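PDB 6MVF: beta-galactosidase/beta-glucuronidase from Faecalibacterium prausnitzii L2-6, which binds flavin mononucleotide and, as a glycoside hydrolase of family 2, probably cleaves beta-glucuronides. Local coordinates for residues 170-174 against 201-205; 209-215 against 256-262. One frame throughout, in Å; residues are numbered along the deposited sequence.

Interaction 1: 170-174 against 201-205; sequences NAHFD and SFVTN. With FMN (flavin mononucleotide), chain G.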
loop_
_atom_site.group_PDB
_atom_site.type_symbol
_atom_site.label_atom_id
_atom_site.label_comp_id
_atom_site.label_asym_id
_atom_site.label_seq_id
_atom_site.Cartn_x
_atom_site.Cartn_y
_atom_site.Cartn_z
ATOM N N ASN A 170 21.148 27.980 -5.017
ATOM C CA ASN A 170 22.185 28.486 -5.912
ATOM C C ASN A 170 23.419 27.588 -5.898
ATOM O O ASN A 170 24.003 27.310 -6.947
ATOM C CB ASN A 170 22.544 29.927 -5.540
ATOM C CG ASN A 170 23.550 30.536 -6.493
ATOM O OD1 ASN A 170 23.275 30.686 -7.686
ATOM N ND2 ASN A 170 24.725 30.878 -5.978
ATOM N N ALA A 171 23.840 27.139 -4.723
ATOM C CA ALA A 171 24.875 26.123 -4.611
ATOM C C ALA A 171 24.193 24.757 -4.571
ATOM O O ALA A 171 23.324 24.517 -3.726
ATOM C CB ALA A 171 25.736 26.349 -3.368
ATOM N N HIS A 172 24.588 23.872 -5.486
ATOM C CA HIS A 172 23.913 22.604 -5.718
ATOM C C HIS A 172 24.834 21.721 -6.546
ATOM O O HIS A 172 25.669 22.215 -7.303
ATOM C CB HIS A 172 22.570 22.797 -6.446
ATOM C CG HIS A 172 22.703 23.325 -7.844
ATOM N ND1 HIS A 172 22.580 24.664 -8.154
ATOM C CD2 HIS A 172 22.934 22.692 -9.020
ATOM C CE1 HIS A 172 22.734 24.833 -9.456
ATOM N NE2 HIS A 172 22.943 23.648 -10.006
ATOM N N PHE A 173 24.646 20.407 -6.419
ATOM C CA PHE A 173 25.386 19.456 -7.240
ATOM C C PHE A 173 25.051 19.617 -8.725
ATOM O O PHE A 173 23.893 19.851 -9.106
ATOM C CB PHE A 173 25.097 18.020 -6.792
ATOM C CG PHE A 173 25.552 17.700 -5.393
ATOM C CD1 PHE A 173 26.908 17.521 -5.111
ATOM C CD2 PHE A 173 24.617 17.526 -4.364
ATOM C CE1 PHE A 173 27.332 17.220 -3.836
ATOM C CE2 PHE A 173 25.028 17.204 -3.081
ATOM C CZ PHE A 173 26.390 17.054 -2.812
ATOM N N ASP A 174 26.076 19.417 -9.562
ATOM C CA ASP A 174 26.048 19.776 -10.978
ATOM C C ASP A 174 24.921 19.071 -11.716
ATOM O O ASP A 174 24.825 17.839 -11.699
ATOM C CB ASP A 174 27.402 19.437 -11.616
ATOM C CG ASP A 174 27.635 20.142 -12.962
ATOM O OD1 ASP A 174 26.694 20.747 -13.515
ATOM O OD2 ASP A 174 28.777 20.100 -13.471
ATOM N N SER A 201 32.241 14.061 -6.531
ATOM C CA SER A 201 31.023 14.795 -6.843
ATOM C C SER A 201 31.405 16.168 -7.385
ATOM O O SER A 201 32.562 16.590 -7.315
ATOM C CB SER A 201 30.112 14.919 -5.619
ATOM O OG SER A 201 30.750 15.631 -4.568
ATOM N N PHE A 202 30.420 16.871 -7.934
ATOM C CA PHE A 202 30.678 18.102 -8.673
ATOM C C PHE A 202 29.676 19.152 -8.238
ATOM O O PHE A 202 28.467 18.957 -8.383
ATOM C CB PHE A 202 30.602 17.856 -10.178
ATOM C CG PHE A 202 31.521 16.769 -10.638
ATOM C CD1 PHE A 202 32.848 17.045 -10.931
ATOM C CD2 PHE A 202 31.072 15.461 -10.743
ATOM C CE1 PHE A 202 33.710 16.043 -11.332
ATOM C CE2 PHE A 202 31.924 14.454 -11.155
ATOM C CZ PHE A 202 33.247 14.747 -11.446
ATOM N N VAL A 203 30.177 20.263 -7.711
ATOM C CA VAL A 203 29.339 21.290 -7.113
ATOM C C VAL A 203 29.371 22.529 -8.000
ATOM O O VAL A 203 30.446 23.045 -8.329
ATOM C CB VAL A 203 29.785 21.608 -5.679
ATOM C CG1 VAL A 203 28.786 22.560 -5.010
ATOM C CG2 VAL A 203 29.938 20.299 -4.876
ATOM N N THR A 204 28.186 22.980 -8.404
ATOM C CA THR A 204 28.000 24.270 -9.051
ATOM C C THR A 204 27.967 25.349 -7.980
ATOM O O THR A 204 27.233 25.234 -6.993
ATOM C CB THR A 204 26.694 24.283 -9.862
ATOM O OG1 THR A 204 26.738 23.263 -10.870
ATOM C CG2 THR A 204 26.433 25.655 -10.516
ATOM N N ASN A 205 28.761 26.387 -8.175
ATOM C CA ASN A 205 28.963 27.470 -7.217
ATOM C C ASN A 205 29.441 26.999 -5.851
ATOM O O ASN A 205 28.843 27.369 -4.834
ATOM C CB ASN A 205 27.673 28.268 -7.055
ATOM C CG ASN A 205 27.233 28.892 -8.340
ATOM O OD1 ASN A 205 28.043 29.499 -9.054
ATOM N ND2 ASN A 205 25.954 28.733 -8.668
HETATM N N1 FMN G . 32.458 17.297 -14.625
HETATM C C2 FMN G . 31.507 18.116 -14.171
HETATM O O2 FMN G . 31.683 19.335 -14.118
HETATM N N3 FMN G . 30.328 17.690 -13.773
HETATM C C4 FMN G . 29.995 16.437 -13.770
HETATM O O4 FMN G . 28.898 16.050 -13.400
HETATM C C4A FMN G . 30.966 15.503 -14.226
HETATM N N5 FMN G . 30.629 14.245 -14.238
HETATM C C5A FMN G . 31.476 13.324 -14.649
HETATM C C6 FMN G . 31.089 12.009 -14.641
HETATM C C7 FMN G . 31.943 11.048 -15.050
HETATM C C7M FMN G . 31.515 9.633 -15.041
HETATM C C8 FMN G . 33.270 11.422 -15.522
HETATM C C8M FMN G . 34.211 10.371 -15.994
HETATM C C9 FMN G . 33.654 12.745 -15.526
HETATM C C9A FMN G . 32.806 13.719 -15.097
HETATM N N10 FMN G . 33.178 15.054 -15.129
HETATM C C10 FMN G . 32.252 15.992 -14.675
HETATM C "C1'" FMN G . 34.539 15.343 -15.559
HETATM C "C2'" FMN G . 34.857 16.121 -16.813
HETATM O "O2'" FMN G . 34.879 15.104 -17.782
HETATM C "C3'" FMN G . 36.250 16.712 -16.810
HETATM O "O3'" FMN G . 36.728 16.785 -15.485
HETATM C "C4'" FMN G . 36.336 18.127 -17.337
HETATM O "O4'" FMN G . 35.227 18.822 -16.787
HETATM C "C5'" FMN G . 36.375 18.235 -18.862
HETATM O "O5'" FMN G . 35.090 18.494 -19.398
HETATM P P FMN G . 34.719 18.326 -20.929
HETATM O O1P FMN G . 33.687 19.367 -21.107
HETATM O O2P FMN G . 36.007 18.543 -21.667
HETATM O O3P FMN G . 34.210 16.947 -21.177
HETATM O O HOH W 1 24.419 22.654 -12.248
#

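Interaction 2: 209-215 against 256-262; sequences SFTVMYS and VVARLQR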
loop_
_atom_site.group_PDB
_atom_site.type_symbol
_atom_site.label_atom_id
_atom_site.label_comp_id
_atom_site.label_asym_id
_atom_site.label_seq_id
_atom_site.Cartn_x
_atom_site.Cartn_y
_atom_site.Cartn_z
ATOM N N SER A 209 32.241 27.989 2.635
ATOM C CA SER A 209 31.240 27.659 3.646
ATOM C C SER A 209 30.491 26.362 3.352
ATOM O O SER A 209 29.707 25.915 4.202
ATOM C CB SER A 209 30.233 28.804 3.796
ATOM O OG SER A 209 29.420 28.970 2.641
ATOM N N PHE A 210 30.698 25.753 2.184
ATOM C CA PHE A 210 30.037 24.505 1.830
ATOM C C PHE A 210 31.006 23.327 1.936
ATOM O O PHE A 210 32.155 23.410 1.497
ATOM C CB PHE A 210 29.461 24.593 0.421
ATOM C CG PHE A 210 28.274 25.511 0.306
ATOM C CD1 PHE A 210 27.036 25.142 0.843
ATOM C CD2 PHE A 210 28.383 26.724 -0.354
ATOM C CE1 PHE A 210 25.932 25.975 0.740
ATOM C CE2 PHE A 210 27.282 27.572 -0.463
ATOM C CZ PHE A 210 26.052 27.199 0.087
ATOM N N THR A 211 30.549 22.236 2.543
ATOM C CA THR A 211 31.256 20.962 2.516
ATOM C C THR A 211 30.402 19.905 1.814
ATOM O O THR A 211 29.204 20.074 1.593
ATOM C CB THR A 211 31.603 20.476 3.933
ATOM O OG1 THR A 211 30.432 20.534 4.749
ATOM C CG2 THR A 211 32.705 21.296 4.564
ATOM N N VAL A 212 31.033 18.792 1.465
ATOM C CA VAL A 212 30.333 17.615 0.975
ATOM C C VAL A 212 30.539 16.484 1.984
ATOM O O VAL A 212 31.673 16.047 2.222
ATOM C CB VAL A 212 30.810 17.213 -0.428
ATOM C CG1 VAL A 212 30.164 15.890 -0.849
ATOM C CG2 VAL A 212 30.483 18.315 -1.438
ATOM N N MET A 213 29.441 16.025 2.590
ATOM C CA MET A 213 29.475 14.951 3.577
ATOM C C MET A 213 29.010 13.678 2.886
ATOM O O MET A 213 27.862 13.587 2.447
ATOM C CB MET A 213 28.608 15.276 4.789
ATOM C CG MET A 213 28.962 16.604 5.462
ATOM S SD MET A 213 27.999 16.907 6.962
ATOM C CE MET A 213 26.358 16.504 6.350
ATOM N N TYR A 214 29.917 12.718 2.768
ATOM C CA TYR A 214 29.664 11.449 2.111
ATOM C C TYR A 214 29.306 10.400 3.143
ATOM O O TYR A 214 29.975 10.280 4.170
ATOM C CB TYR A 214 30.897 10.978 1.354
ATOM C CG TYR A 214 31.321 11.828 0.184
ATOM C CD1 TYR A 214 30.547 11.891 -0.960
ATOM C CD2 TYR A 214 32.526 12.526 0.205
ATOM C CE1 TYR A 214 30.944 12.634 -2.039
ATOM C CE2 TYR A 214 32.930 13.280 -0.877
ATOM C CZ TYR A 214 32.133 13.320 -2.000
ATOM O OH TYR A 214 32.507 14.063 -3.090
ATOM N N SER A 215 28.275 9.622 2.854
ATOM C CA SER A 215 27.844 8.545 3.725
ATOM C C SER A 215 27.553 7.314 2.876
ATOM O O SER A 215 26.932 7.422 1.818
ATOM C CB SER A 215 26.605 8.961 4.521
ATOM O OG SER A 215 25.992 7.836 5.134
ATOM N N VAL A 256 25.641 5.215 -1.872
ATOM C CA VAL A 256 26.481 6.368 -1.579
ATOM C C VAL A 256 25.591 7.603 -1.581
ATOM O O VAL A 256 24.889 7.872 -2.556
ATOM C CB VAL A 256 27.630 6.497 -2.589
ATOM C CG1 VAL A 256 28.514 7.686 -2.243
ATOM C CG2 VAL A 256 28.451 5.206 -2.615
ATOM N N VAL A 257 25.591 8.334 -0.473
ATOM C CA VAL A 257 24.811 9.550 -0.309
ATOM C C VAL A 257 25.786 10.711 -0.218
ATOM O O VAL A 257 26.823 10.598 0.446
ATOM C CB VAL A 257 23.926 9.459 0.950
ATOM C CG1 VAL A 257 23.162 10.770 1.171
ATOM C CG2 VAL A 257 22.977 8.248 0.842
ATOM N N ALA A 258 25.478 11.816 -0.898
ATOM C CA ALA A 258 26.336 12.995 -0.852
ATOM C C ALA A 258 25.489 14.205 -0.514
ATOM O O ALA A 258 24.479 14.451 -1.178
ATOM C CB ALA A 258 27.085 13.227 -2.180
ATOM N N ARG A 259 25.913 14.962 0.498
ATOM C CA ARG A 259 25.158 16.102 1.005
ATOM C C ARG A 259 26.016 17.351 0.965
ATOM O O ARG A 259 27.065 17.396 1.615
ATOM C CB ARG A 259 24.687 15.870 2.435
ATOM C CG ARG A 259 23.382 15.156 2.527
ATOM C CD ARG A 259 22.825 15.203 3.948
ATOM N NE ARG A 259 21.754 14.223 4.064
ATOM C CZ ARG A 259 21.931 12.974 4.486
ATOM N NH1 ARG A 259 23.143 12.576 4.864
ATOM N NH2 ARG A 259 20.897 12.132 4.548
ATOM N N LEU A 260 25.542 18.369 0.238
ATOM C CA LEU A 260 26.138 19.696 0.260
ATOM C C LEU A 260 25.624 20.472 1.480
ATOM O O LEU A 260 24.428 20.773 1.583
ATOM C CB LEU A 260 25.820 20.424 -1.042
ATOM C CG LEU A 260 26.539 21.762 -1.266
ATOM C CD1 LEU A 260 28.064 21.598 -1.342
ATOM C CD2 LEU A 260 25.992 22.432 -2.505
ATOM N N GLN A 261 26.535 20.813 2.388
ATOM C CA GLN A 261 26.213 21.233 3.747
ATOM C C GLN A 261 26.729 22.641 4.011
ATOM O O GLN A 261 27.879 22.959 3.691
ATOM C CB GLN A 261 26.856 20.257 4.766
ATOM C CG GLN A 261 26.543 20.502 6.246
ATOM C CD GLN A 261 25.173 19.937 6.679
ATOM O OE1 GLN A 261 24.482 19.237 5.918
ATOM N NE2 GLN A 261 24.784 20.248 7.907
ATOM N N ARG A 262 25.903 23.481 4.624
ATOM C CA ARG A 262 26.384 24.733 5.202
ATOM C C ARG A 262 25.933 24.833 6.653
ATOM O O ARG A 262 24.739 24.719 6.937
ATOM C CB ARG A 262 25.896 25.950 4.416
ATOM C CG ARG A 262 26.511 27.223 4.951
ATOM C CD ARG A 262 25.643 28.398 4.701
ATOM N NE ARG A 262 26.015 29.060 3.463
ATOM C CZ ARG A 262 25.241 29.949 2.851
ATOM N NH1 ARG A 262 24.052 30.257 3.374
ATOM N NH2 ARG A 262 25.653 30.514 1.718
HETATM O O HOH W 2 29.893 23.348 5.547
#

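Interaction 1: 170-174 against 201-205
Asn170 meets Asn205 where the two segments begin to pair. Asn205 ND2 gives a nearly straight bond to Asn170 O (3.0 Å, 175° at the hydrogen). The donor stands above the carbonyl plane. The two side-chain amides lie almost parallel, their planes 18° apart. Ala171 follows, with its CB 3.6 Å from Asn205 O. His172 and Thr204 form an antiparallel hydrogen-bonded pair. Thr204 N donates to His172 O at 2.9 Å, while the return bond from His172 N to Thr204 O is weak. Their side chains run side by side, and Thr204 CB sits over one face of the imidazole in a CH-pi contact, 4.1 Å from the ring centroid. His172 ND1 is held by Pro169 O. A water joins His172 NE2, Thr204 OG1 and Asp174 OD1. Phe173 is turned away from its partner Val203, yet its CD1 comes back to 4.1 Å from Val203 CG2. Its ring enters the core against Val212, Ala258 and Leu260. Asp174 N donates to Phe202 O at 2.7 Å. With CG swung opposite the backbone N (chi1 -163°), the Asp174 carboxylate reaches the flavin. OD2 accepts a hydrogen bond from FMN N3 at 2.9 Å, and OD1 accepts from Asp176 N, which helps fix the carboxylate. Phe202 lays one ring face over the isoalloxazine, with FMN C4A 3.3 Å above the ring plane. Cutting this side chain back to an alanine is likely to leave that face of the flavin without its stacking partner and let the pyrimidine end shift against Asp174. Tyr177 OH also bonds to FMN. This antiparallel strand pair at the edge of a family 2 beta-sandwich thus forms one wall of the FMN site.

Interaction 2: 209-215 against 256-262
Thr211 and Gln261, Met213 and Arg259, and Ser215 and Val257 are the hydrogen-bonded pairs of a regular antiparallel contact. Each pair makes two backbone bonds, six in all. Val257 N to Ser215 O is among the shorter, at 2.8 Å. Arg259 N to Met213 O is longer, at 3.1 Å. The strand axes run 154° apart. Val212 with Leu260 and Tyr214 with Ala258 are the non-hydrogen-bonded pairs between them. On the face of Val212 and Tyr214 the packing is apolar. Ala258 CB lies 3.9 Å from Tyr214 CE1, obliquely to the ring. Leu260 CD1 reaches 3.7 Å from Phe210 CB and also touches Val212 CG2. On the face of Met213 and Gln261, the methionine leans diagonally across to the glutamine. Its bend at chi3 (-47°) curls CE towards the Gln261 amide, while SD stays 3.9 Å from Gln261 CG. At the far end Phe210 and Arg262 cross, with ring and guanidinium planes 28° apart and Arg262 NH2 3.7 Å from Phe210 CZ. A water donates to both Ser209 O and Gln261 O and is also bonded to Thr211 OG1.

Further out, polar ends are fixed by neighbours. Arg259 NE forms a salt bridge with Glu269, Ser215 OG bonds to Glu223, and Tyr214 OH bonds to Ser201 OG and Thr234 O. The Phe210 ring meets Phe267 edge-to-face. Met213, Arg259 and Gln261 pack on Thr563, Lys562 and Ile493 of a second subunit. These are the two central strands of a four-stranded antiparallel sheet. Strand 223-230 flanks 211-217, and strand 265-274 flanks 254-262. The face of Val212 and Leu260 packs against strands 172-173 and 195-204.

Going from the N terminus, the chain leaves strand 163-168 and enters 170-174. Interaction 1 closes first, when 201-205 returns antiparallel after an excursion through strand 183-189. A short turn then leads to 209-215. Interaction 2 closes later, once strands 223-230 and 236-240 have been passed and 256-262 comes back. The two are in series and neither encloses the other. They lie in the two facing sheets of one beta-sandwich, their centres about 11 Å apart. Ala171 of interaction 1 packs on the Phe210 ring of interaction 2. The sheet that supplies Asp174 and Phe202 to the FMN site is thereby tied to the sheet that meets the second subunit.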